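Local coordinates for protein sulfatase (Bacteroides fragilis CAG:558, PDB 6USS) that probably hydrolyses aryl sulfate esters at a calcium-containing active site, as a gut bacterial member of the sulfatase family, at residues N125-W129 with F427-W431. The protein carries 1 engineered substitution. Numbering follows the deposited sequence.
Sequences NVADW and FPNHW
The indole of Trp-129 carries the amide of Asn-429 over one face, and the carbonyl O of Ala-127 lies in plane at its edge. Asn-429 CB lies 3.6 Å above the plane of the Phe-427 ring, offset toward its rim, and Trp-431 N is in plane at the edge of that ring. The contact joins two loops of the sulfatase fold. Segment 125-129 runs on from the end of strand 124-125. Segment 427-431 does so from the end of strand 422-427, an outermost strand, within this chain, of the four-stranded antiparallel sheet. The amide stands almost upright on the indole, the two planes 83° apart. Its ND2 sits over the pyrrole part, 3.0 Å from Trp-129 CD1. Trp-129 NE1 and Asn-429 ND2 are only 2.9 Å apart, but both are donors and do not bond to each other. Asp-118 accepts from both, through OD1 and OD2 respectively, and so holds ring and amide together. Thr-107 OG1 bonds to Asn-429 OD1, which further fixes the rotation of the amide.

An inverse gamma turn centred on Pro-428 bends the second loop. Beside it, Ala-127 CB touches Pro-428 CG at 3.8 Å. Val-126 has CG1 anti to its carbonyl carbon, chi1 -65°, which lays that methyl against the backbone of the second loop, 3.6 Å from Asn-429 CA. One hydrogen bond links the two backbones: Ala-127 N donates to Pro-428 O at 3.1 Å, nearly straight, with an N-H...O angle of 171°.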
ATOM      1  N   ASN A 125      -8.003 -38.448   0.378  1.00 23.03           N
ATOM      2  CA  ASN A 125      -7.994 -37.115   0.956  1.00 24.69           C
ATOM      3  C   ASN A 125      -6.863 -36.320   0.335  1.00 22.55           C
ATOM      4  O   ASN A 125      -5.760 -36.840   0.169  1.00 26.57           O
ATOM      5  CB  ASN A 125      -7.797 -37.160   2.467  1.00 29.99           C
ATOM      6  CG  ASN A 125      -8.924 -37.851   3.160  1.00 30.31           C
ATOM      7  OD1 ASN A 125     -10.057 -37.364   3.139  1.00 33.89           O
ATOM      8  ND2 ASN A 125      -8.640 -39.012   3.751  1.00 24.32           N
ATOM      9  N   VAL A 126      -7.134 -35.062  -0.000  1.00 20.01           N
ATOM     10  CA  VAL A 126      -6.101 -34.214  -0.584  1.00 18.22           C
ATOM     11  C   VAL A 126      -5.087 -33.846   0.491  1.00 20.00           C
ATOM     12  O   VAL A 126      -5.324 -34.068   1.686  1.00 20.88           O
ATOM     13  CB  VAL A 126      -6.713 -32.959  -1.234  1.00 18.54           C
ATOM     14  CG1 VAL A 126      -7.599 -33.354  -2.416  1.00 21.54           C
ATOM     15  CG2 VAL A 126      -7.516 -32.196  -0.227  1.00 15.62           C
ATOM     16  N   ALA A 127      -3.946 -33.288   0.079  1.00 23.11           N
ATOM     17  CA  ALA A 127      -2.971 -32.782   1.041  1.00 18.86           C
ATOM     18  C   ALA A 127      -3.603 -31.712   1.918  1.00 21.47           C
ATOM     19  O   ALA A 127      -4.577 -31.055   1.535  1.00 20.37           O
ATOM     20  CB  ALA A 127      -1.758 -32.200   0.324  1.00 18.82           C
ATOM     21  N   ASP A 128      -3.052 -31.548   3.120  1.00 22.36           N
ATOM     22  CA  ASP A 128      -3.472 -30.447   3.989  1.00 20.74           C
ATOM     23  C   ASP A 128      -2.730 -29.204   3.517  1.00 18.21           C
ATOM     24  O   ASP A 128      -1.787 -28.722   4.147  1.00 15.00           O
ATOM     25  CB  ASP A 128      -3.192 -30.753   5.451  1.00 18.85           C
ATOM     26  CG  ASP A 128      -3.691 -29.660   6.384  1.00 23.65           C
ATOM     27  OD1 ASP A 128      -4.383 -28.725   5.923  1.00 17.41           O
ATOM     28  OD2 ASP A 128      -3.360 -29.733   7.586  1.00 24.45           O
ATOM     29  N   TRP A 129      -3.186 -28.680   2.384  1.00 18.58           N
ATOM     30  CA  TRP A 129      -2.475 -27.649   1.652  1.00 20.96           C
ATOM     31  C   TRP A 129      -2.880 -26.243   2.130  1.00 16.86           C
ATOM     32  O   TRP A 129      -3.753 -26.073   2.982  1.00 20.45           O
ATOM     33  CB  TRP A 129      -2.704 -27.858   0.153  1.00 19.31           C
ATOM     34  CG  TRP A 129      -4.113 -27.638  -0.344  1.00 24.74           C
ATOM     35  CD1 TRP A 129      -5.171 -28.520  -0.280  1.00 22.01           C
ATOM     36  CD2 TRP A 129      -4.608 -26.468  -1.015  1.00 22.05           C
ATOM     37  NE1 TRP A 129      -6.292 -27.958  -0.869  1.00 18.81           N
ATOM     38  CE2 TRP A 129      -5.970 -26.706  -1.331  1.00 19.52           C
ATOM     39  CE3 TRP A 129      -4.030 -25.246  -1.385  1.00 18.13           C
ATOM     40  CZ2 TRP A 129      -6.759 -25.762  -1.994  1.00 19.72           C
ATOM     41  CZ3 TRP A 129      -4.820 -24.309  -2.044  1.00 19.50           C
ATOM     42  CH2 TRP A 129      -6.172 -24.574  -2.341  1.00 19.12           C
ATOM     43  N   PHE A 427       0.647 -31.573  -7.680  1.00 21.67           N
ATOM     44  CA  PHE A 427      -0.786 -31.304  -7.546  1.00 21.85           C
ATOM     45  C   PHE A 427      -1.411 -32.420  -6.721  1.00 21.95           C
ATOM     46  O   PHE A 427      -2.085 -33.313  -7.262  1.00 20.96           O
ATOM     47  CB  PHE A 427      -1.467 -31.187  -8.916  1.00 20.42           C
ATOM     48  CG  PHE A 427      -2.864 -30.619  -8.858  1.00 17.51           C
ATOM     49  CD1 PHE A 427      -3.068 -29.242  -8.801  1.00 17.79           C
ATOM     50  CD2 PHE A 427      -3.982 -31.467  -8.872  1.00 20.41           C
ATOM     51  CE1 PHE A 427      -4.372 -28.706  -8.748  1.00 19.29           C
ATOM     52  CE2 PHE A 427      -5.290 -30.950  -8.820  1.00 16.12           C
ATOM     53  CZ  PHE A 427      -5.484 -29.574  -8.751  1.00 18.57           C
ATOM     54  N   PRO A 428      -1.210 -32.409  -5.420  1.00 19.16           N
ATOM     55  CA  PRO A 428      -1.851 -33.392  -4.537  1.00 17.22           C
ATOM     56  C   PRO A 428      -3.265 -32.966  -4.152  1.00 21.40           C
ATOM     57  O   PRO A 428      -3.607 -32.871  -2.969  1.00 21.11           O
ATOM     58  CB  PRO A 428      -0.916 -33.417  -3.324  1.00 19.15           C
ATOM     59  CG  PRO A 428      -0.383 -32.003  -3.252  1.00 19.87           C
ATOM     60  CD  PRO A 428      -0.374 -31.452  -4.676  1.00 17.12           C
ATOM     61  N   ASN A 429      -4.091 -32.692  -5.162  1.00 18.48           N
ATOM     62  CA  ASN A 429      -5.372 -32.033  -4.969  1.00 18.53           C
ATOM     63  C   ASN A 429      -6.414 -32.642  -5.898  1.00 20.14           C
ATOM     64  O   ASN A 429      -6.120 -33.522  -6.709  1.00 16.69           O
ATOM     65  CB  ASN A 429      -5.247 -30.531  -5.220  1.00 19.58           C
ATOM     66  CG  ASN A 429      -4.404 -29.852  -4.191  1.00 22.96           C
ATOM     67  OD1 ASN A 429      -3.169 -29.873  -4.273  1.00 24.27           O
ATOM     68  ND2 ASN A 429      -5.055 -29.260  -3.190  1.00 19.32           N
ATOM     69  N   HIS A 430      -7.649 -32.154  -5.797  1.00 18.82           N
ATOM     70  CA  HIS A 430      -8.732 -32.627  -6.660  1.00 22.08           C
ATOM     71  C   HIS A 430      -9.391 -31.416  -7.318  1.00 22.66           C
ATOM     72  O   HIS A 430     -10.201 -30.722  -6.691  1.00 19.64           O
ATOM     73  CB  HIS A 430      -9.741 -33.462  -5.875  1.00 18.18           C
ATOM     74  CG  HIS A 430     -10.518 -34.431  -6.717  1.00 21.20           C
ATOM     75  ND1 HIS A 430     -11.560 -35.187  -6.218  1.00 22.41           N
ATOM     76  CD2 HIS A 430     -10.402 -34.771  -8.022  1.00 23.61           C
ATOM     77  CE1 HIS A 430     -12.053 -35.946  -7.178  1.00 19.86           C
ATOM     78  NE2 HIS A 430     -11.368 -35.716  -8.282  1.00 24.23           N
ATOM     79  N   TRP A 431      -9.035 -31.169  -8.583  1.00 21.93           N
ATOM     80  CA  TRP A 431      -9.667 -30.122  -9.368  1.00 19.62           C
ATOM     81  C   TRP A 431     -11.086 -30.532  -9.754  1.00 20.75           C
ATOM     82  O   TRP A 431     -11.518 -31.671  -9.554  1.00 23.90           O
ATOM     83  CB  TRP A 431      -8.845 -29.814 -10.613  1.00 19.12           C
ATOM     84  CG  TRP A 431      -9.200 -28.522 -11.236  1.00 21.64           C
ATOM     85  CD1 TRP A 431      -9.313 -27.315 -10.609  1.00 25.34           C
ATOM     86  CD2 TRP A 431      -9.485 -28.284 -12.624  1.00 26.27           C
ATOM     87  NE1 TRP A 431      -9.657 -26.338 -11.519  1.00 24.16           N
ATOM     88  CE2 TRP A 431      -9.766 -26.903 -12.761  1.00 18.76           C
ATOM     89  CE3 TRP A 431      -9.533 -29.105 -13.762  1.00 21.23           C
ATOM     90  CZ2 TRP A 431     -10.094 -26.326 -13.983  1.00 18.52           C
ATOM     91  CZ3 TRP A 431      -9.859 -28.534 -14.974  1.00 20.55           C
ATOM     92  CH2 TRP A 431     -10.130 -27.153 -15.080  1.00 24.38           C
TER